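Local coordinates for GDSL-like protein (Collinsella aerofaciens ATCC 25986, PDB 7BXD) that probably hydrolyses acyl esters, as an acyl-hydrolase of the GDSL-like lipase family within the SGNH hydrolase clan, at residues Y133-R136 with T137-R141; D85-V88 with E89-D92; L119-D123 with A124-Y128. All blocks are in the same frame, centred on the assembly; numbering follows the deposited sequence.

Contact 1 of 3, residues Y133-R136 with T137-R141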
loop_
_atom_site.group_PDB
_atom_site.type_symbol
_atom_site.label_atom_id
_atom_site.label_comp_id
_atom_site.label_asym_id
_atom_site.label_seq_id
_atom_site.Cartn_x
_atom_site.Cartn_y
_atom_site.Cartn_z
ATOM N N TYR A 133 -8.185 4.389 -12.027
ATOM C CA TYR A 133 -8.195 5.842 -11.804
ATOM C C TYR A 133 -6.863 6.330 -11.264
ATOM O O TYR A 133 -6.352 7.368 -11.703
ATOM C CB TYR A 133 -9.324 6.227 -10.839
ATOM C CG TYR A 133 -9.374 7.705 -10.577
ATOM C CD1 TYR A 133 -8.636 8.269 -9.522
ATOM C CD2 TYR A 133 -10.178 8.545 -11.373
ATOM C CE1 TYR A 133 -8.671 9.619 -9.285
ATOM C CE2 TYR A 133 -10.222 9.903 -11.138
ATOM C CZ TYR A 133 -9.462 10.435 -10.099
ATOM O OH TYR A 133 -9.505 11.813 -9.870
ATOM N N LEU A 134 -6.319 5.649 -10.249
ATOM C CA LEU A 134 -5.068 6.130 -9.663
ATOM C C LEU A 134 -3.961 6.174 -10.695
ATOM O O LEU A 134 -3.195 7.141 -10.753
ATOM C CB LEU A 134 -4.628 5.260 -8.487
ATOM C CG LEU A 134 -5.457 5.315 -7.191
ATOM C CD1 LEU A 134 -4.731 4.462 -6.145
ATOM C CD2 LEU A 134 -5.626 6.739 -6.695
ATOM N N ILE A 135 -3.824 5.127 -11.521
ATOM C CA ILE A 135 -2.712 5.121 -12.461
ATOM C C ILE A 135 -2.886 6.221 -13.497
ATOM O O ILE A 135 -1.936 6.967 -13.796
ATOM C CB ILE A 135 -2.545 3.737 -13.118
ATOM C CG1 ILE A 135 -2.115 2.718 -12.039
ATOM C CG2 ILE A 135 -1.534 3.817 -14.279
ATOM C CD1 ILE A 135 -2.251 1.272 -12.450
ATOM N N ARG A 136 -4.104 6.361 -14.035
ATOM C CA ARG A 136 -4.339 7.416 -15.030
ATOM C C ARG A 136 -4.088 8.790 -14.427
ATOM O O ARG A 136 -3.537 9.691 -15.088
ATOM C CB ARG A 136 -5.773 7.330 -15.572
ATOM C CG ARG A 136 -6.014 6.132 -16.498
ATOM C CD ARG A 136 -7.444 6.204 -17.104
ATOM N NE ARG A 136 -8.503 5.917 -16.130
ATOM C CZ ARG A 136 -9.373 6.800 -15.624
ATOM N NH1 ARG A 136 -9.331 8.079 -15.973
ATOM N NH2 ARG A 136 -10.296 6.391 -14.748
ATOM N N THR A 137 -4.541 8.990 -13.187
ATOM C CA THR A 137 -4.582 10.348 -12.646
ATOM C C THR A 137 -3.217 10.754 -12.083
ATOM O O THR A 137 -2.799 11.918 -12.206
ATOM C CB THR A 137 -5.716 10.461 -11.620
ATOM O OG1 THR A 137 -6.930 10.044 -12.256
ATOM C CG2 THR A 137 -5.882 11.903 -11.130
ATOM N N ILE A 138 -2.489 9.811 -11.467
ATOM C CA ILE A 138 -1.106 10.095 -11.091
ATOM C C ILE A 138 -0.321 10.489 -12.333
ATOM O O ILE A 138 0.467 11.449 -12.313
ATOM C CB ILE A 138 -0.468 8.889 -10.373
ATOM C CG1 ILE A 138 -1.074 8.712 -8.970
ATOM C CG2 ILE A 138 1.067 9.026 -10.318
ATOM C CD1 ILE A 138 -0.742 7.378 -8.287
ATOM N N THR A 139 -0.520 9.756 -13.440
ATOM C CA THR A 139 0.231 10.059 -14.645
ATOM C C THR A 139 -0.148 11.431 -15.193
ATOM O O THR A 139 0.719 12.189 -15.640
ATOM C CB THR A 139 0.043 8.953 -15.687
ATOM O OG1 THR A 139 0.421 7.692 -15.119
ATOM C CG2 THR A 139 0.917 9.247 -16.914
ATOM N N ALA A 140 -1.435 11.787 -15.120
ATOM C CA ALA A 140 -1.861 13.088 -15.631
ATOM C C ALA A 140 -1.248 14.225 -14.831
ATOM O O ALA A 140 -0.880 15.258 -15.410
ATOM C CB ALA A 140 -3.392 13.169 -15.631
ATOM N N ARG A 141 -1.154 14.077 -13.506
ATOM C CA ARG A 141 -0.693 15.184 -12.685
ATOM C C ARG A 141 0.817 15.170 -12.498
ATOM O O ARG A 141 1.401 16.197 -12.140
ATOM C CB ARG A 141 -1.435 15.147 -11.353
ATOM C CG ARG A 141 -0.994 14.048 -10.402
ATOM C CD ARG A 141 -2.044 13.773 -9.309
ATOM N NE ARG A 141 -2.223 14.932 -8.413
ATOM C CZ ARG A 141 -1.527 15.159 -7.301
ATOM N NH1 ARG A 141 -0.575 14.315 -6.914
ATOM N NH2 ARG A 141 -1.764 16.270 -6.579
#
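Thr137 sits one helical turn after Tyr133, and its short side chain is shared between that residue's carbonyl and its ring. Starting from the backbone, CB of Thr137 stands over the face of the tyrosine ring as a CH-pi contact, 4.2 Å from the centroid of the Tyr133 ring. Next comes OG1, set beside its own backbone N by a chi1 of -55°, the rotation that turns the hydroxyl back down the helix. It donates to Tyr133 O at 2.8 Å and at the same time rides above the middle of the ring, with Tyr133 CZ its closest ring atom at 3.3 Å. CG2, the other branch, reaches further along the ring and ends 3.8 Å from Tyr133 OH. Threonine suits this place: its hydroxyl finds an acceptor in the carbonyl while CB and CG2 give the ring an apolar neighbour.

The backbone bond from Thr137 N goes to the same Tyr133 O, so this oxygen is gripped by two donors that arrive from opposite faces of its carbonyl plane. All of this belongs to helix 127-141, which flanks the parallel sheet of the alpha/beta fold of SGNH hydrolases; Leu134 and Ile138 turn their branched chains inward to Val103 on strand 100-104. The two also meet each other, Leu134 CB lying 4.4 Å from Ile138 CD1.

Two residues on, Thr139 repeats the double grip on a carbonyl, without a ring beneath it: Thr139 OG1 donates to Ile135 O at 2.8 Å, and Thr139 N bonds the same oxygen from the opposite face. There the hydroxyl finds its acceptor within the helix itself, which suits a polar residue on an exposed turn. Arg136, whose guanidinium forms a salt bridge with Asp132, contributes its carbonyl here, Arg136 O accepting from Ala140 N at 3.0 Å.

Contact 2 of 3, residues D85-V88 with E89-D92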
loop_
_atom_site.group_PDB
_atom_site.type_symbol
_atom_site.label_atom_id
_atom_site.label_comp_id
_atom_site.label_asym_id
_atom_site.label_seq_id
_atom_site.Cartn_x
_atom_site.Cartn_y
_atom_site.Cartn_z
ATOM N N ASP A 85 -12.114 9.429 2.568
ATOM C CA ASP A 85 -10.654 9.496 2.552
ATOM C C ASP A 85 -10.011 8.374 1.749
ATOM O O ASP A 85 -8.897 7.961 2.060
ATOM C CB ASP A 85 -10.110 9.503 3.983
ATOM C CG ASP A 85 -10.432 8.228 4.746
ATOM O OD1 ASP A 85 -11.179 7.356 4.249
ATOM O OD2 ASP A 85 -9.899 8.103 5.877
ATOM N N SER A 86 -10.678 7.925 0.692
ATOM C CA SER A 86 -10.081 6.903 -0.170
ATOM C C SER A 86 -8.836 7.445 -0.876
ATOM O O SER A 86 -8.606 8.669 -0.956
ATOM C CB SER A 86 -11.056 6.454 -1.247
ATOM O OG SER A 86 -11.363 7.495 -2.167
ATOM N N PHE A 87 -8.014 6.519 -1.401
ATOM C CA PHE A 87 -6.875 6.983 -2.191
ATOM C C PHE A 87 -7.374 7.836 -3.355
ATOM O O PHE A 87 -6.772 8.851 -3.701
ATOM C CB PHE A 87 -6.033 5.824 -2.742
ATOM C CG PHE A 87 -5.214 5.031 -1.739
ATOM C CD1 PHE A 87 -5.742 4.527 -0.528
ATOM C CD2 PHE A 87 -3.887 4.718 -2.050
ATOM C CE1 PHE A 87 -4.950 3.711 0.319
ATOM C CE2 PHE A 87 -3.114 3.911 -1.203
ATOM C CZ PHE A 87 -3.641 3.406 -0.048
ATOM N N VAL A 88 -8.458 7.406 -4.008
ATOM C CA VAL A 88 -9.006 8.175 -5.124
ATOM C C VAL A 88 -9.326 9.599 -4.670
ATOM O O VAL A 88 -9.002 10.565 -5.364
ATOM C CB VAL A 88 -10.251 7.466 -5.691
ATOM C CG1 VAL A 88 -11.044 8.390 -6.630
ATOM C CG2 VAL A 88 -9.847 6.165 -6.403
ATOM N N GLU A 89 -9.990 9.741 -3.507
ATOM C CA GLU A 89 -10.388 11.057 -3.022
ATOM C C GLU A 89 -9.199 11.892 -2.558
ATOM O O GLU A 89 -9.232 13.131 -2.654
ATOM C CB GLU A 89 -11.425 10.910 -1.919
ATOM C CG GLU A 89 -12.802 10.505 -2.424
ATOM C CD GLU A 89 -13.669 9.835 -1.368
ATOM O OE1 GLU A 89 -13.234 8.829 -0.758
ATOM O OE2 GLU A 89 -14.838 10.287 -1.173
ATOM N N ARG A 90 -8.155 11.240 -2.010
ATOM C CA ARG A 90 -7.006 11.954 -1.454
ATOM C C ARG A 90 -5.995 12.377 -2.512
ATOM O O ARG A 90 -5.138 13.224 -2.222
ATOM C CB ARG A 90 -6.275 11.086 -0.415
ATOM C CG ARG A 90 -7.071 10.918 0.893
ATOM C CD ARG A 90 -6.132 10.404 1.986
ATOM N NE ARG A 90 -5.846 9.011 1.699
ATOM C CZ ARG A 90 -4.649 8.385 1.697
ATOM N NH1 ARG A 90 -3.483 8.996 1.932
ATOM N NH2 ARG A 90 -4.657 7.093 1.456
ATOM N N LEU A 91 -6.016 11.767 -3.709
ATOM C CA LEU A 91 -4.877 11.920 -4.620
ATOM C C LEU A 91 -4.593 13.393 -4.958
ATOM O O LEU A 91 -3.431 13.825 -4.995
ATOM C CB LEU A 91 -5.116 11.093 -5.884
ATOM C CG LEU A 91 -4.088 11.270 -6.999
ATOM C CD1 LEU A 91 -2.697 10.891 -6.544
ATOM C CD2 LEU A 91 -4.522 10.424 -8.189
ATOM N N ASP A 92 -5.636 14.175 -5.260
ATOM C CA ASP A 92 -5.369 15.519 -5.746
ATOM C C ASP A 92 -4.688 16.383 -4.699
ATOM O O ASP A 92 -4.052 17.394 -5.058
ATOM C CB ASP A 92 -6.661 16.225 -6.179
ATOM C CG ASP A 92 -6.412 17.438 -7.086
ATOM O OD1 ASP A 92 -5.839 17.252 -8.188
ATOM O OD2 ASP A 92 -6.815 18.563 -6.721
HETATM O O HOH W 1 -8.336 13.232 -5.809
#
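Ser86 and Glu89 exchange hydrogen bonds in a capping box at the start of helix 87-90. The serine, at the N-cap, accepts from the helix backbone, Glu89 N to Ser86 OG being 3.0 Å, and its hydroxyl donates in return to Glu89 OE1 at 2.7 Å. Serine suits the N-cap because one short hydroxyl can do both at once. The same carboxylate oxygen takes the backbone bond from Ser86 N at 3.1 Å. Both donors meet Glu89 OE1 on its anti side, from opposite faces of the carboxylate plane, so two bonds fix the rotation of the group. Ser86 OG lies between its own backbone N and carbonyl carbon (chi1 66°), which lets it face Glu89 N. With an alanine in place of Glu89 the carboxylate is gone, and Ser86 N and Ser86 OG would probably be left without the acceptor they share, the serine hydroxyl being set freer to turn.

Further out, Arg90 NE donates to Asp85 O at 3.2 Å, from well above the carbonyl plane. The chain bends at chi3, and its guanidinium tip is held mainly from outside, by Ser75, Gly35 and Phe70. Arg90 NH2 stands 3.4 Å from Phe87 CD1, over one face of the ring and towards its rim; the guanidinium plane is turned 73° to the ring, a cation-pi contact in which the edge of the guanidinium points at the ring face. A water bridges Val88 O and Asp92 N. Val88 and Leu91 carry the apolar packing, against helix 127-141.

A carboxylate at the N-terminal end of a helix, accepting from Ser86 N and Ser86 OG, is likely to be mildly favoured as an anion, while Arg90, among carbonyls and an aromatic face, is likely to be stabilised as a cation.

Contact 3 of 3, residues L119-D123 with A124-Y128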
loop_
_atom_site.group_PDB
_atom_site.type_symbol
_atom_site.label_atom_id
_atom_site.label_comp_id
_atom_site.label_asym_id
_atom_site.label_seq_id
_atom_site.Cartn_x
_atom_site.Cartn_y
_atom_site.Cartn_z
ATOM N N LEU A 119 -11.821 -6.203 -14.929
ATOM C CA LEU A 119 -10.791 -5.453 -15.636
ATOM C C LEU A 119 -11.441 -4.644 -16.757
ATOM O O LEU A 119 -12.174 -5.184 -17.593
ATOM C CB LEU A 119 -9.752 -6.412 -16.209
ATOM C CG LEU A 119 -8.565 -5.790 -16.945
ATOM C CD1 LEU A 119 -7.760 -4.852 -16.062
ATOM C CD2 LEU A 119 -7.653 -6.882 -17.540
ATOM N N GLY A 120 -11.157 -3.352 -16.782
ATOM C CA GLY A 120 -11.769 -2.411 -17.694
ATOM C C GLY A 120 -12.753 -1.487 -16.999
ATOM O O GLY A 120 -13.153 -0.462 -17.576
ATOM N N SER A 121 -13.154 -1.800 -15.762
ATOM C CA SER A 121 -13.971 -0.879 -14.990
ATOM C C SER A 121 -13.343 0.504 -14.944
ATOM O O SER A 121 -12.111 0.662 -14.811
ATOM C CB SER A 121 -14.008 -1.381 -13.553
ATOM O OG SER A 121 -14.686 -0.455 -12.703
ATOM N N THR A 122 -14.209 1.521 -14.958
ATOM C CA THR A 122 -13.824 2.888 -14.613
ATOM C C THR A 122 -14.673 3.448 -13.477
ATOM O O THR A 122 -14.707 4.672 -13.257
ATOM C CB THR A 122 -13.855 3.815 -15.838
ATOM O OG1 THR A 122 -15.175 3.836 -16.383
ATOM C CG2 THR A 122 -12.865 3.346 -16.892
ATOM N N ASP A 123 -15.318 2.577 -12.717
ATOM C CA ASP A 123 -16.064 3.003 -11.537
ATOM C C ASP A 123 -15.093 3.035 -10.359
ATOM O O ASP A 123 -14.588 1.993 -9.941
ATOM C CB ASP A 123 -17.156 1.980 -11.261
ATOM C CG ASP A 123 -18.055 2.358 -10.092
ATOM O OD1 ASP A 123 -17.769 3.364 -9.401
ATOM O OD2 ASP A 123 -19.048 1.627 -9.840
ATOM N N ALA A 124 -14.808 4.235 -9.837
ATOM C CA ALA A 124 -13.885 4.367 -8.714
ATOM C C ALA A 124 -14.437 3.808 -7.409
ATOM O O ALA A 124 -13.692 3.779 -6.419
ATOM C CB ALA A 124 -13.470 5.834 -8.553
ATOM N N HIS A 125 -15.689 3.346 -7.386
ATOM C CA HIS A 125 -16.218 2.557 -6.277
ATOM C C HIS A 125 -15.897 1.068 -6.403
ATOM O O HIS A 125 -16.156 0.321 -5.453
ATOM C CB HIS A 125 -17.739 2.711 -6.180
ATOM C CG HIS A 125 -18.171 4.109 -5.921
ATOM N ND1 HIS A 125 -18.367 5.011 -6.943
ATOM C CD2 HIS A 125 -18.433 4.772 -4.774
ATOM C CE1 HIS A 125 -18.767 6.166 -6.436
ATOM N NE2 HIS A 125 -18.785 6.057 -5.119
ATOM N N GLU A 126 -15.415 0.604 -7.559
ATOM C CA GLU A 126 -14.988 -0.780 -7.720
ATOM C C GLU A 126 -13.468 -0.819 -7.615
ATOM O O GLU A 126 -12.790 0.138 -7.987
ATOM C CB GLU A 126 -15.419 -1.333 -9.082
ATOM C CG GLU A 126 -16.906 -1.577 -9.229
ATOM C CD GLU A 126 -17.300 -2.099 -10.606
ATOM O OE1 GLU A 126 -16.532 -1.940 -11.578
ATOM O OE2 GLU A 126 -18.440 -2.642 -10.724
ATOM N N PHE A 127 -12.920 -1.931 -7.113
ATOM C CA PHE A 127 -11.475 -1.986 -6.945
ATOM C C PHE A 127 -10.744 -1.837 -8.271
ATOM O O PHE A 127 -9.769 -1.078 -8.367
ATOM C CB PHE A 127 -11.071 -3.277 -6.255
ATOM C CG PHE A 127 -9.663 -3.234 -5.738
ATOM C CD1 PHE A 127 -9.322 -2.415 -4.652
ATOM C CD2 PHE A 127 -8.670 -4.030 -6.317
ATOM C CE1 PHE A 127 -8.034 -2.385 -4.181
ATOM C CE2 PHE A 127 -7.387 -3.989 -5.821
ATOM C CZ PHE A 127 -7.070 -3.171 -4.754
ATOM N N TYR A 128 -11.162 -2.592 -9.298
ATOM C CA TYR A 128 -10.509 -2.453 -10.610
ATOM C C TYR A 128 -10.552 -1.011 -11.084
ATOM O O TYR A 128 -9.571 -0.501 -11.648
ATOM C CB TYR A 128 -11.150 -3.358 -11.674
ATOM C CG TYR A 128 -10.657 -4.790 -11.723
ATOM C CD1 TYR A 128 -9.492 -5.118 -12.423
ATOM C CD2 TYR A 128 -11.388 -5.832 -11.146
ATOM C CE1 TYR A 128 -9.065 -6.424 -12.551
ATOM C CE2 TYR A 128 -10.955 -7.146 -11.252
ATOM C CZ TYR A 128 -9.791 -7.438 -11.947
ATOM O OH TYR A 128 -9.361 -8.754 -12.014
HETATM O O HOH W 2 -10.139 -1.487 -14.708
HETATM O O HOH W 3 -20.414 -0.741 -9.893
#
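The Tyr128 ring carries the backbone of Leu119 on one face: Leu119 N lies over its centre, 3.5 Å above the plane, while Leu119 CB lies on the same face, above Tyr128 CE1 at 3.7 Å. Tyrosine suits this place because its hydroxyl reaches on to Glu185 of helix 176-189. The His125 ring is met at its edge instead, ND1 donating in plane to the syn lone pair of Asp123 OD1 at 3.0 Å. His125 N bonds the same oxygen at 2.9 Å, from above the carboxylate plane, so OD1 has two donors. With CG opposite its backbone N (chi1 -177°), the aspartate swings forward over the type I turn 123-126, closed by Glu126 N to Asp123 O.

Ser121 joins the two halves: its OG donates to Glu126 OE1 at 2.6 Å and accepts from Asp123 N in an ST turn. Glu126 occupies the N-cap position of helix 127-141. The other oxygens of the two carboxylates, Asp123 OD2 and Glu126 OE2, stand 4.4 Å apart, bridged by a water that donates to both. Two acidic groups this close would probably repel; the donors from serine, histidine and water are likely to offset this and steady both carboxylates.

In the fold
Along the chain the order is contact 2, contact 3, contact 1. Contacts 3 and 1 share helix 127-141, contact 3 forming its entry from the preceding loop and contact 1 its final turns; their centres are about 14 Å apart and their nearest atoms about 5 Å. Contact 2, on the short helix 87-90, lies about 12 Å from contact 1 and about 15 Å from contact 3, centre to centre, and touches both, Leu91 on Thr137 and Ile138, Val88 on Ala124. All three belong to the GDSL-like hydrolase fold. Leu91, just beyond helix 87-90, touches both helix 127-141 and Phe34 of strand 30-35, and so joins the helical layer to the central parallel sheet.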